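PDB 4N03: ABC-type branched-chain amino acid transport systems periplasmic component-like protein from Thermomonospora curvata, which probably binds fatty acids outside the membrane and delivers them to an ABC transporter, as a solute receptor of the leucine-binding protein family. Local coordinates for residues A[168-173]-A[221-226]. Sequence-based numbering, arbitrary orientation.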
ATOM      1  N   GLY A 168      27.196 -12.915   6.897  1.00 13.95           N
ATOM      2  CA  GLY A 168      27.148 -14.143   7.677  1.00 13.70           C
ATOM      3  C   GLY A 168      26.003 -14.211   8.669  1.00 13.79           C
ATOM      4  O   GLY A 168      25.712 -15.251   9.194  1.00 15.08           O
ATOM      5  N   ASP A 169      25.309 -13.082   8.908  1.00 12.90           N
ATOM      6  CA  ASP A 169      24.179 -13.023   9.847  1.00 12.15           C
ATOM      7  C   ASP A 169      22.954 -13.708   9.264  1.00 12.38           C
ATOM      8  O   ASP A 169      22.870 -14.025   8.072  1.00 13.43           O
ATOM      9  CB  ASP A 169      23.853 -11.577  10.214  1.00 12.93           C
ATOM     10  CG  ASP A 169      24.804 -10.978  11.236  1.00 14.04           C
ATOM     11  OD1 ASP A 169      25.683 -11.675  11.758  1.00 15.37           O
ATOM     12  OD2 ASP A 169      24.586  -9.762  11.514  1.00 15.32           O
ATOM     13  N   LYS A 170      21.974 -13.898  10.127  1.00 11.78           N
ATOM     14  CA  LYS A 170      20.739 -14.579   9.822  1.00 11.57           C
ATOM     15  C   LYS A 170      19.527 -13.643  10.015  1.00 10.94           C
ATOM     16  O   LYS A 170      19.353 -12.980  11.074  1.00 12.42           O
ATOM     17  CB  LYS A 170      20.558 -15.780  10.747  1.00 12.62           C
ATOM     18  CG  LYS A 170      19.302 -16.615  10.459  1.00 13.61           C
ATOM     19  CD  LYS A 170      19.171 -17.772  11.431  1.00 14.74           C
ATOM     20  CE  LYS A 170      20.242 -18.825  11.288  1.00 17.37           C
ATOM     21  NZ  LYS A 170      19.995 -19.952  12.267  1.00 19.75           N
ATOM     22  N   LEU A 171      18.667 -13.595   9.010  1.00  9.92           N
ATOM     23  CA  LEU A 171      17.418 -12.867   9.052  1.00 10.69           C
ATOM     24  C   LEU A 171      16.299 -13.832   9.298  1.00 11.50           C
ATOM     25  O   LEU A 171      16.217 -14.842   8.620  1.00 13.85           O
ATOM     26  CB  LEU A 171      17.184 -12.180   7.683  1.00 10.64           C
ATOM     27  CG  LEU A 171      18.333 -11.360   7.102  1.00 12.42           C
ATOM     28  CD1 LEU A 171      17.918 -10.831   5.739  1.00 12.51           C
ATOM     29  CD2 LEU A 171      18.683 -10.221   8.028  1.00 13.32           C
ATOM     30  N   GLY A 172      15.400 -13.510  10.231  1.00 10.25           N
ATOM     31  CA  GLY A 172      14.173 -14.262  10.403  1.00 10.30           C
ATOM     32  C   GLY A 172      13.014 -13.498   9.879  1.00 10.24           C
ATOM     33  O   GLY A 172      12.736 -12.419  10.420  1.00 14.35           O
ATOM     34  N   HIS A 173      12.288 -14.032   8.901  1.00  9.47           N
ATOM     35  CA  HIS A 173      11.197 -13.303   8.264  1.00  9.32           C
ATOM     36  C   HIS A 173       9.890 -14.002   8.525  1.00  9.71           C
ATOM     37  O   HIS A 173       9.643 -15.125   8.086  1.00 10.15           O
ATOM     38  CB  HIS A 173      11.488 -13.185   6.767  1.00  9.55           C
ATOM     39  CG  HIS A 173      10.640 -12.161   6.077  1.00  9.47           C
ATOM     40  ND1 HIS A 173      10.993 -11.654   4.859  1.00 10.18           N
ATOM     41  CD2 HIS A 173       9.468 -11.560   6.447  1.00  9.26           C
ATOM     42  CE1 HIS A 173      10.064 -10.787   4.490  1.00  9.24           C
ATOM     43  NE2 HIS A 173       9.132 -10.706   5.436  1.00  9.56           N
ATOM     44  N   GLU A 221      16.516 -19.960  16.759  1.00 16.45           N
ATOM     45  CA  GLU A 221      17.366 -19.823  15.594  1.00 16.81           C
ATOM     46  C   GLU A 221      18.469 -18.795  15.717  1.00 16.17           C
ATOM     47  O   GLU A 221      19.337 -18.693  14.802  1.00 18.12           O
ATOM     48  CB  GLU A 221      16.515 -19.538  14.386  1.00 18.06           C
ATOM     49  CG  GLU A 221      15.818 -20.737  13.842  1.00 21.60           C
ATOM     50  CD  GLU A 221      16.729 -21.653  13.015  1.00 25.93           C
ATOM     51  OE1 GLU A 221      17.662 -21.223  12.299  1.00 30.51           O
ATOM     52  OE2 GLU A 221      16.447 -22.818  13.034  1.00 30.57           O
ATOM     53  N   LYS A 222      18.468 -18.018  16.780  1.00 16.20           N
ATOM     54  CA  LYS A 222      19.492 -17.032  17.023  0.60 16.83           C
ATOM     55  C   LYS A 222      19.608 -16.059  15.850  1.00 15.18           C
ATOM     56  O   LYS A 222      20.683 -15.749  15.349  1.00 16.54           O
ATOM     57  CB  LYS A 222      20.821 -17.693  17.363  0.60 19.20           C
ATOM     58  CG  LYS A 222      20.757 -18.623  18.567  0.60 22.57           C
ATOM     59  CD  LYS A 222      22.126 -19.238  18.871  0.60 26.23           C
ATOM     60  CE  LYS A 222      22.101 -20.051  20.155  0.60 31.43           C
ATOM     61  NZ  LYS A 222      23.458 -20.441  20.644  0.60 34.68           N
ATOM     62  N   VAL A 223      18.479 -15.542  15.400  1.00 14.28           N
ATOM     63  CA  VAL A 223      18.516 -14.599  14.292  1.00 13.02           C
ATOM     64  C   VAL A 223      19.181 -13.286  14.729  1.00 12.01           C
ATOM     65  O   VAL A 223      19.223 -12.950  15.916  1.00 13.75           O
ATOM     66  CB  VAL A 223      17.101 -14.323  13.720  1.00 11.87           C
ATOM     67  CG1 VAL A 223      16.442 -15.612  13.270  1.00 12.56           C
ATOM     68  CG2 VAL A 223      16.215 -13.556  14.696  1.00 12.35           C
ATOM     69  N   ASP A 224      19.667 -12.528  13.775  1.00 11.69           N
ATOM     70  CA  ASP A 224      20.268 -11.233  13.993  1.00 11.82           C
ATOM     71  C   ASP A 224      19.352 -10.071  13.675  1.00 10.90           C
ATOM     72  O   ASP A 224      19.625  -8.960  14.122  1.00 12.22           O
ATOM     73  CB  ASP A 224      21.535 -11.158  13.178  1.00 11.73           C
ATOM     74  CG  ASP A 224      22.492 -12.264  13.563  1.00 13.46           C
ATOM     75  OD1 ASP A 224      23.035 -12.189  14.696  1.00 15.79           O
ATOM     76  OD2 ASP A 224      22.708 -13.217  12.767  1.00 13.52           O
ATOM     77  N   ALA A 225      18.311 -10.318  12.909  1.00 11.25           N
ATOM     78  CA  ALA A 225      17.333  -9.297  12.587  1.00 10.89           C
ATOM     79  C   ALA A 225      16.053 -10.006  12.320  1.00 11.09           C
ATOM     80  O   ALA A 225      16.033 -11.162  11.891  1.00 11.76           O
ATOM     81  CB  ALA A 225      17.761  -8.477  11.358  1.00 11.81           C
ATOM     82  N   ILE A 226      14.938  -9.325  12.602  1.00 10.71           N
ATOM     83  CA  ILE A 226      13.592  -9.873  12.465  1.00 10.49           C
ATOM     84  C   ILE A 226      12.879  -9.064  11.418  1.00 10.61           C
ATOM     85  O   ILE A 226      12.765  -7.841  11.569  1.00 11.30           O
ATOM     86  CB  ILE A 226      12.821  -9.805  13.798  1.00 11.09           C
ATOM     87  CG1 ILE A 226      13.547 -10.617  14.890  1.00 12.03           C
ATOM     88  CG2 ILE A 226      11.392 -10.275  13.620  1.00 13.07           C
ATOM     89  CD1 ILE A 226      13.021 -10.348  16.292  1.00 15.22           C
TER
HETATM   90  O   HOH W   1      25.897 -12.272  14.641  1.00 42.30           O
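The aliphatic chain of K170 passes over V223 CG1 at about a right angle to the valine, with K170 CD 3.9 Å from it. CG of K170 stands anti to the backbone N (chi1 -177°), and a bend at chi3 turns the ammonium group onto the turn that ends helix 212-220. There NZ is gripped twice, by E221 OE1 in a 2.7 Å salt bridge and by the carbonyl E221 O, met in its plane on a lone pair. Lysine suits this place, its methylenes lying on valine and its charge reaching a helix C-terminus; an alanine here would probably leave the E221 carboxylate without this cation and open a gap beside V223 CG1. D224 stands just before strand 225-229 and bonds K170 twice: its OD2 takes the K170 N-H (2.8 Å) on the anti lone pair, and its own N donates to K170 O. The carboxylates of D169 and D224 stack with planes 25° apart, a like-charge pair probably eased by the water linking their OD1 atoms and by K166, which salt-bridges D169. Regular parallel pairing follows, G172 N giving A225 O a nearly straight 2.9 Å bond. A side chain at G172 would press on V223 CG1, so the strand takes glycine there. In this alpha/beta lobe of the periplasmic binding protein fold, L218 of helix 212-220 packs against V223 and I226, and strand 170-176 runs between 198-204 and 225-229.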